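Local coordinates for protein gamma-glutamyltranspeptidase (Ggt) (Helicobacter pylori 26695, PDB 5BPK) that probably transfers or hydrolytically releases the gamma-glutamyl group of glutathione and related compounds, as an N-terminal nucleophile hydrolase, at residues V136-Y150 / I251-W263. Residues are numbered along the deposited sequence; the frame is centred on the assembly and turned at random.
Sequences VPGTVAGMEAMLKKY and ITKEDLASYNVKW. With EDO (1,2-ethanediol), chain M.
W263 meets K149 and Y150 in the C-terminal part of the segment 136-150. The K149 chain, extended beyond CG, lies over one face of the indole and runs past it in the opposite direction: CD makes a CH-pi contact, and NZ stands 3.7 Å from the centroid of the W263 five-membered ring, 12° off its normal, a cation-pi pair. Y150 turns its edge to the W263 six-membered ring, planes at 88°, an offset edge-to-face pair with Y150 CE2 3.6 Å from W263 CH2. K149 CG also covers a face of the Y150 ring. A second CH-pi contact lies nearer the helix start, where G138 CA sits over the Y259 ring, 3.9 Å from its centroid. The Y259 ring runs along the 136-138 backbone because its chi1 of -178° swings CG away from the backbone N; its OH is hydrogen-bonded to R103 O.

Apolar packing fills in between: V261 CG2 touches A145 CB at 3.7 Å, and A141 CB meets both V261 and Y259. Beyond Y259, next to helix 253-257, V136 CG1 lies against Y259 CD1 and L256 CD2, while CG2 packs on D255 CB at 3.8 Å. Ethanediol, probably from crystallisation, bridges the segments, accepting from W263 NE1 and donating to A145 O.

The T252-D255 capping box starts helix 253-257. Where the chain enters strand 262-271, V261 and W263 touch both helix 139-150 and L100 of the neighbouring strand, part of the helix-on-sheet layering of the Ntn-hydrolase fold.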
ATOM      1  N   VAL A 136       0.468  -1.920 -16.631  1.00 11.51           N
ATOM      2  CA  VAL A 136       1.838  -1.569 -17.019  1.00 11.02           C
ATOM      3  C   VAL A 136       2.646  -1.191 -15.767  1.00 11.34           C
ATOM      4  O   VAL A 136       2.264  -0.265 -15.071  1.00 12.07           O
ATOM      5  CB  VAL A 136       1.855  -0.392 -18.022  1.00 10.47           C
ATOM      6  CG1 VAL A 136       3.270  -0.159 -18.506  1.00 11.78           C
ATOM      7  CG2 VAL A 136       0.923  -0.674 -19.206  1.00 13.73           C
ATOM      8  N   PRO A 137       3.753  -1.914 -15.467  1.00 11.84           N
ATOM      9  CA  PRO A 137       4.476  -1.653 -14.209  1.00 12.67           C
ATOM     10  C   PRO A 137       5.051  -0.239 -14.091  1.00 11.66           C
ATOM     11  O   PRO A 137       5.637   0.283 -15.059  1.00 13.04           O
ATOM     12  CB  PRO A 137       5.622  -2.653 -14.250  1.00 12.31           C
ATOM     13  CG  PRO A 137       5.097  -3.792 -15.099  1.00 13.04           C
ATOM     14  CD  PRO A 137       4.279  -3.103 -16.162  1.00 12.65           C
ATOM     15  N   GLY A 138       4.910   0.341 -12.903  1.00  9.50           N
ATOM     16  CA  GLY A 138       5.410   1.674 -12.595  1.00 10.43           C
ATOM     17  C   GLY A 138       6.576   1.755 -11.634  1.00 10.24           C
ATOM     18  O   GLY A 138       7.199   2.806 -11.538  1.00 11.11           O
ATOM     19  N   THR A 139       6.870   0.671 -10.901  1.00 10.93           N
ATOM     20  CA  THR A 139       7.883   0.730  -9.835  1.00 10.35           C
ATOM     21  C   THR A 139       9.247   1.243 -10.276  1.00 10.23           C
ATOM     22  O   THR A 139       9.810   2.100  -9.616  1.00 10.77           O
ATOM     23  CB  THR A 139       8.033  -0.618  -9.147  1.00  9.26           C
ATOM     24  OG1 THR A 139       6.795  -0.904  -8.484  1.00  9.66           O
ATOM     25  CG2 THR A 139       9.202  -0.647  -8.141  1.00 11.42           C
ATOM     26  N   VAL A 140       9.782   0.719 -11.376  1.00 11.13           N
ATOM     27  CA  VAL A 140      11.126   1.121 -11.783  1.00 10.55           C
ATOM     28  C   VAL A 140      11.159   2.617 -12.141  1.00  9.96           C
ATOM     29  O   VAL A 140      12.094   3.354 -11.757  1.00 11.86           O
ATOM     30  CB  VAL A 140      11.650   0.262 -12.941  1.00  9.92           C
ATOM     31  CG1 VAL A 140      12.963   0.813 -13.460  1.00 13.20           C
ATOM     32  CG2 VAL A 140      11.818  -1.207 -12.471  1.00 13.92           C
ATOM     33  N   ALA A 141      10.121   3.067 -12.836  1.00 11.19           N
ATOM     34  CA  ALA A 141       9.973   4.480 -13.175  1.00 10.59           C
ATOM     35  C   ALA A 141       9.844   5.350 -11.917  1.00  9.83           C
ATOM     36  O   ALA A 141      10.385   6.462 -11.864  1.00 12.20           O
ATOM     37  CB  ALA A 141       8.787   4.677 -14.101  1.00 12.53           C
ATOM     38  N   GLY A 142       9.131   4.839 -10.913  1.00  9.85           N
ATOM     39  CA  GLY A 142       8.947   5.556  -9.662  1.00 11.12           C
ATOM     40  C   GLY A 142      10.245   5.699  -8.893  1.00 10.98           C
ATOM     41  O   GLY A 142      10.556   6.786  -8.384  1.00 12.13           O
ATOM     42  N   MET A 143      11.004   4.606  -8.793  1.00 10.85           N
ATOM     43  CA  MET A 143      12.293   4.656  -8.101  1.00 12.14           C
ATOM     44  C   MET A 143      13.216   5.669  -8.756  1.00 13.71           C
ATOM     45  O   MET A 143      13.830   6.489  -8.064  1.00 13.85           O
ATOM     46  CB  MET A 143      12.979   3.286  -8.074  1.00 12.77           C
ATOM     47  CG  MET A 143      12.254   2.209  -7.268  1.00 13.08           C
ATOM     48  SD  MET A 143      11.944   2.589  -5.532  1.00 13.95           S
ATOM     49  CE  MET A 143      10.186   2.867  -5.559  1.00 17.22           C
ATOM     50  N   GLU A 144      13.298   5.638 -10.085  1.00 13.42           N
ATOM     51  CA  GLU A 144      14.190   6.556 -10.788  1.00 14.48           C
ATOM     52  C   GLU A 144      13.734   8.015 -10.651  1.00 14.29           C
ATOM     53  O   GLU A 144      14.553   8.920 -10.443  1.00 13.76           O
ATOM     54  CB  GLU A 144      14.317   6.186 -12.265  1.00 15.41           C
ATOM     55  CG  GLU A 144      15.372   7.022 -12.975  1.00 21.11           C
ATOM     56  CD  GLU A 144      15.504   6.683 -14.437  1.00 21.76           C
ATOM     57  OE1 GLU A 144      16.440   5.938 -14.769  1.00 27.67           O
ATOM     58  OE2 GLU A 144      14.666   7.155 -15.241  1.00 25.39           O
ATOM     59  N   ALA A 145      12.433   8.241 -10.781  1.00 13.79           N
ATOM     60  CA  ALA A 145      11.865   9.586 -10.678  1.00 14.21           C
ATOM     61  C   ALA A 145      12.207  10.257  -9.348  1.00 13.72           C
ATOM     62  O   ALA A 145      12.658  11.411  -9.324  1.00 14.40           O
ATOM     63  CB  ALA A 145      10.356   9.541 -10.880  1.00 14.32           C
ATOM     64  N   MET A 146      12.014   9.555  -8.235  1.00 12.90           N
ATOM     65  CA  MET A 146      12.328  10.189  -6.950  1.00 15.29           C
ATOM     66  C   MET A 146      13.839  10.370  -6.762  1.00 14.16           C
ATOM     67  O   MET A 146      14.272  11.398  -6.252  1.00 14.89           O
ATOM     68  CB  MET A 146      11.657   9.505  -5.750  1.00 18.77           C
ATOM     69  CG  MET A 146      12.119   8.142  -5.369  1.00 17.42           C
ATOM     70  SD  MET A 146      11.156   7.661  -3.903  1.00 23.96           S
ATOM     71  CE  MET A 146      10.300   6.221  -4.504  1.00 24.33           C
ATOM     72  N   LEU A 147      14.640   9.413  -7.217  1.00 14.09           N
ATOM     73  CA  LEU A 147      16.091   9.554  -7.115  1.00 14.26           C
ATOM     74  C   LEU A 147      16.584  10.764  -7.905  1.00 15.50           C
ATOM     75  O   LEU A 147      17.369  11.580  -7.397  1.00 15.87           O
ATOM     76  CB  LEU A 147      16.790   8.302  -7.633  1.00 14.70           C
ATOM     77  CG  LEU A 147      18.291   8.272  -7.364  1.00 16.25           C
ATOM     78  CD1 LEU A 147      18.570   8.324  -5.859  1.00 19.06           C
ATOM     79  CD2 LEU A 147      18.901   7.044  -7.997  1.00 16.94           C
ATOM     80  N   LYS A 148      16.123  10.882  -9.146  1.00 14.32           N
ATOM     81  CA  LYS A 148      16.530  11.996  -9.999  1.00 16.70           C
ATOM     82  C   LYS A 148      16.147  13.355  -9.421  1.00 15.83           C
ATOM     83  O   LYS A 148      16.948  14.281  -9.452  1.00 19.21           O
ATOM     84  CB  LYS A 148      15.983  11.841 -11.416  1.00 18.65           C
ATOM     85  CG  LYS A 148      16.794  10.882 -12.262  1.00 24.68           C
ATOM     86  CD  LYS A 148      16.394  10.942 -13.740  1.00 31.87           C
ATOM     87  CE  LYS A 148      17.314  10.080 -14.602  1.00 35.95           C
ATOM     88  NZ  LYS A 148      17.129  10.326 -16.063  1.00 40.61           N
ATOM     89  N   LYS A 149      14.929  13.481  -8.896  1.00 16.27           N
ATOM     90  CA  LYS A 149      14.434  14.788  -8.441  1.00 16.38           C
ATOM     91  C   LYS A 149      14.972  15.195  -7.066  1.00 15.99           C
ATOM     92  O   LYS A 149      15.234  16.381  -6.837  1.00 17.98           O
ATOM     93  CB  LYS A 149      12.910  14.801  -8.421  1.00 17.98           C
ATOM     94  CG  LYS A 149      12.278  16.174  -8.414  1.00 21.94           C
ATOM     95  CD  LYS A 149      10.808  16.107  -8.812  1.00 26.51           C
ATOM     96  CE  LYS A 149      10.213  17.496  -9.021  1.00 29.82           C
ATOM     97  NZ  LYS A 149       8.824  17.420  -9.581  1.00 29.35           N
ATOM     98  N   TYR A 150      15.135  14.220  -6.168  1.00 15.49           N
ATOM     99  CA  TYR A 150      15.387  14.502  -4.752  1.00 16.20           C
ATOM    100  C   TYR A 150      16.524  13.727  -4.090  1.00 16.68           C
ATOM    101  O   TYR A 150      16.837  14.006  -2.938  1.00 17.30           O
ATOM    102  CB  TYR A 150      14.113  14.282  -3.931  1.00 14.76           C
ATOM    103  CG  TYR A 150      12.940  15.139  -4.333  1.00 16.70           C
ATOM    104  CD1 TYR A 150      13.002  16.532  -4.244  1.00 20.37           C
ATOM    105  CD2 TYR A 150      11.753  14.565  -4.785  1.00 20.21           C
ATOM    106  CE1 TYR A 150      11.928  17.326  -4.614  1.00 18.36           C
ATOM    107  CE2 TYR A 150      10.659  15.362  -5.154  1.00 21.18           C
ATOM    108  CZ  TYR A 150      10.756  16.739  -5.068  1.00 19.44           C
ATOM    109  OH  TYR A 150       9.691  17.536  -5.425  1.00 21.99           O
ATOM    110  N   ILE A 251       0.208  -6.273 -22.849  1.00 17.40           N
ATOM    111  CA  ILE A 251       1.227  -5.237 -22.673  1.00 16.06           C
ATOM    112  C   ILE A 251       2.280  -5.359 -23.769  1.00 18.34           C
ATOM    113  O   ILE A 251       2.770  -6.454 -24.061  1.00 19.18           O
ATOM    114  CB  ILE A 251       1.885  -5.291 -21.284  1.00 16.35           C
ATOM    115  CG1 ILE A 251       0.837  -4.977 -20.217  1.00 15.51           C
ATOM    116  CG2 ILE A 251       3.057  -4.292 -21.195  1.00 17.14           C
ATOM    117  CD1 ILE A 251       1.289  -5.259 -18.808  1.00 13.75           C
ATOM    118  N   THR A 252       2.592  -4.220 -24.378  1.00 19.43           N
ATOM    119  CA  THR A 252       3.505  -4.144 -25.505  1.00 19.10           C
ATOM    120  C   THR A 252       4.662  -3.188 -25.224  1.00 18.37           C
ATOM    121  O   THR A 252       4.664  -2.449 -24.233  1.00 17.75           O
ATOM    122  CB  THR A 252       2.773  -3.605 -26.750  1.00 19.11           C
ATOM    123  OG1 THR A 252       2.342  -2.261 -26.506  1.00 21.19           O
ATOM    124  CG2 THR A 252       1.578  -4.476 -27.107  1.00 19.68           C
ATOM    125  N   LYS A 253       5.632  -3.170 -26.129  1.00 18.07           N
ATOM    126  CA  LYS A 253       6.713  -2.192 -26.059  1.00 18.70           C
ATOM    127  C   LYS A 253       6.187  -0.748 -26.072  1.00 17.96           C
ATOM    128  O   LYS A 253       6.797   0.134 -25.471  1.00 18.14           O
ATOM    129  CB  LYS A 253       7.719  -2.409 -27.198  1.00 18.53           C
ATOM    130  CG  LYS A 253       8.614  -3.612 -26.980  1.00 20.97           C
ATOM    131  CD  LYS A 253       9.644  -3.758 -28.092  1.00 27.69           C
ATOM    132  CE  LYS A 253       9.027  -4.329 -29.356  1.00 32.82           C
ATOM    133  NZ  LYS A 253      10.070  -4.667 -30.374  1.00 36.19           N
ATOM    134  N   GLU A 254       5.068  -0.512 -26.753  1.00 17.48           N
ATOM    135  CA  GLU A 254       4.468   0.820 -26.799  1.00 17.32           C
ATOM    136  C   GLU A 254       3.936   1.230 -25.422  1.00 16.63           C
ATOM    137  O   GLU A 254       4.114   2.379 -24.998  1.00 18.71           O
ATOM    138  CB  GLU A 254       3.348   0.906 -27.837  1.00 19.75           C
ATOM    139  CG  GLU A 254       2.884   2.349 -28.093  1.00 25.32           C
ATOM    140  CD  GLU A 254       1.750   2.467 -29.102  1.00 29.57           C
ATOM    141  OE1 GLU A 254       1.287   1.429 -29.631  1.00 32.15           O
ATOM    142  OE2 GLU A 254       1.318   3.613 -29.358  1.00 34.58           O
ATOM    143  N   ASP A 255       3.308   0.291 -24.721  1.00 17.05           N
ATOM    144  CA  ASP A 255       2.853   0.543 -23.350  1.00 16.21           C
ATOM    145  C   ASP A 255       4.029   0.933 -22.462  1.00 15.26           C
ATOM    146  O   ASP A 255       3.964   1.897 -21.703  1.00 16.23           O
ATOM    147  CB  ASP A 255       2.182  -0.692 -22.752  1.00 17.01           C
ATOM    148  CG  ASP A 255       0.781  -0.920 -23.268  1.00 16.15           C
ATOM    149  OD1 ASP A 255      -0.056  -0.013 -23.149  1.00 18.85           O
ATOM    150  OD2 ASP A 255       0.501  -2.029 -23.759  1.00 18.89           O
ATOM    151  N   LEU A 256       5.111   0.174 -22.567  1.00 14.93           N
ATOM    152  CA  LEU A 256       6.255   0.355 -21.685  1.00 15.57           C
ATOM    153  C   LEU A 256       6.939   1.691 -21.972  1.00 14.48           C
ATOM    154  O   LEU A 256       7.259   2.433 -21.044  1.00 14.47           O
ATOM    155  CB  LEU A 256       7.234  -0.817 -21.807  1.00 15.05           C
ATOM    156  CG  LEU A 256       6.694  -2.168 -21.315  1.00 14.40           C
ATOM    157  CD1 LEU A 256       7.507  -3.323 -21.892  1.00 16.83           C
ATOM    158  CD2 LEU A 256       6.606  -2.274 -19.797  1.00 13.24           C
ATOM    159  N   ALA A 257       7.125   2.012 -23.258  1.00 16.43           N
ATOM    160  CA  ALA A 257       7.770   3.268 -23.655  1.00 17.41           C
ATOM    161  C   ALA A 257       6.942   4.509 -23.298  1.00 17.37           C
ATOM    162  O   ALA A 257       7.494   5.610 -23.182  1.00 19.90           O
ATOM    163  CB  ALA A 257       8.094   3.253 -25.157  1.00 18.67           C
ATOM    164  N   SER A 258       5.631   4.322 -23.126  1.00 15.56           N
ATOM    165  CA  SER A 258       4.721   5.413 -22.757  1.00 15.19           C
ATOM    166  C   SER A 258       4.366   5.482 -21.257  1.00 13.30           C
ATOM    167  O   SER A 258       3.584   6.361 -20.846  1.00 13.65           O
ATOM    168  CB  SER A 258       3.440   5.361 -23.600  1.00 17.56           C
ATOM    169  OG  SER A 258       2.679   4.183 -23.391  1.00 18.19           O
ATOM    170  N   TYR A 259       4.949   4.611 -20.437  1.00 13.22           N
ATOM    171  CA  TYR A 259       4.656   4.646 -18.999  1.00 12.33           C
ATOM    172  C   TYR A 259       5.234   5.925 -18.407  1.00 12.91           C
ATOM    173  O   TYR A 259       6.413   6.233 -18.613  1.00 14.78           O
ATOM    174  CB  TYR A 259       5.187   3.434 -18.196  1.00 12.43           C
ATOM    175  CG  TYR A 259       4.740   3.622 -16.770  1.00 11.87           C
ATOM    176  CD1 TYR A 259       3.465   3.234 -16.385  1.00 12.32           C
ATOM    177  CD2 TYR A 259       5.510   4.349 -15.862  1.00 10.53           C
ATOM    178  CE1 TYR A 259       2.993   3.491 -15.125  1.00 11.84           C
ATOM    179  CE2 TYR A 259       5.042   4.629 -14.586  1.00 11.40           C
ATOM    180  CZ  TYR A 259       3.775   4.201 -14.232  1.00 12.48           C
ATOM    181  OH  TYR A 259       3.285   4.484 -12.987  1.00 11.46           O
ATOM    182  N   ASN A 260       4.399   6.641 -17.656  1.00 16.00           N
ATOM    183  CA  ASN A 260       4.753   7.916 -17.054  1.00 18.19           C
ATOM    184  C   ASN A 260       4.396   7.937 -15.568  1.00 15.61           C
ATOM    185  O   ASN A 260       3.271   7.596 -15.212  1.00 17.23           O
ATOM    186  CB  ASN A 260       4.024   9.069 -17.791  1.00 21.05           C
ATOM    187  CG  ASN A 260       2.474   8.868 -17.921  1.00 21.84           C
ATOM    188  OD1 ASN A 260       1.967   7.767 -18.215  1.00 17.81           O
ATOM    189  ND2 ASN A 260       1.730   9.968 -17.754  1.00 24.04           N
ATOM    190  N   VAL A 261       5.346   8.289 -14.700  1.00 13.87           N
ATOM    191  CA  VAL A 261       4.985   8.663 -13.317  1.00 13.60           C
ATOM    192  C   VAL A 261       4.322  10.027 -13.354  1.00 12.54           C
ATOM    193  O   VAL A 261       4.438  10.754 -14.341  1.00 13.09           O
ATOM    194  CB  VAL A 261       6.200   8.724 -12.328  1.00 13.20           C
ATOM    195  CG1 VAL A 261       6.931   7.380 -12.277  1.00 15.07           C
ATOM    196  CG2 VAL A 261       7.150   9.877 -12.666  1.00 15.49           C
ATOM    197  N   LYS A 262       3.606  10.364 -12.286  1.00 12.28           N
ATOM    198  CA  LYS A 262       3.062  11.697 -12.115  1.00 12.29           C
ATOM    199  C   LYS A 262       3.369  12.222 -10.729  1.00 11.64           C
ATOM    200  O   LYS A 262       3.092  11.567  -9.726  1.00 12.88           O
ATOM    201  CB  LYS A 262       1.567  11.703 -12.365  1.00 13.78           C
ATOM    202  CG  LYS A 262       1.254  11.453 -13.845  1.00 17.59           C
ATOM    203  CD  LYS A 262      -0.178  11.749 -14.209  1.00 18.88           C
ATOM    204  CE  LYS A 262      -0.556  13.199 -13.976  1.00 20.27           C
ATOM    205  NZ  LYS A 262      -1.781  13.571 -14.747  1.00 26.30           N
ATOM    206  N   TRP A 263       3.980  13.401 -10.677  1.00 12.86           N
ATOM    207  CA  TRP A 263       4.104  14.132  -9.425  1.00 13.32           C
ATOM    208  C   TRP A 263       2.809  14.877  -9.177  1.00 12.65           C
ATOM    209  O   TRP A 263       2.417  15.744  -9.966  1.00 15.40           O
ATOM    210  CB  TRP A 263       5.264  15.115  -9.474  1.00 14.04           C
ATOM    211  CG  TRP A 263       6.583  14.458  -9.585  1.00 13.56           C
ATOM    212  CD1 TRP A 263       7.327  14.291 -10.716  1.00 16.48           C
ATOM    213  CD2 TRP A 263       7.332  13.868  -8.520  1.00 13.70           C
ATOM    214  NE1 TRP A 263       8.492  13.629 -10.422  1.00 17.34           N
ATOM    215  CE2 TRP A 263       8.530  13.364  -9.079  1.00 17.16           C
ATOM    216  CE3 TRP A 263       7.119  13.730  -7.146  1.00 14.07           C
ATOM    217  CZ2 TRP A 263       9.509  12.729  -8.304  1.00 16.28           C
ATOM    218  CZ3 TRP A 263       8.088  13.111  -6.383  1.00 14.57           C
ATOM    219  CH2 TRP A 263       9.266  12.610  -6.965  1.00 15.88           C
TER
HETATM  220  C1  EDO M 409      10.903  12.368 -13.079  1.00 41.14           C
HETATM  221  O1  EDO M 409       9.538  12.768 -13.204  1.00 42.53           O
HETATM  222  C2  EDO M 409      11.495  12.958 -11.803  1.00 39.54           C
HETATM  223  O2  EDO M 409      12.926  12.861 -11.816  1.00 37.76           O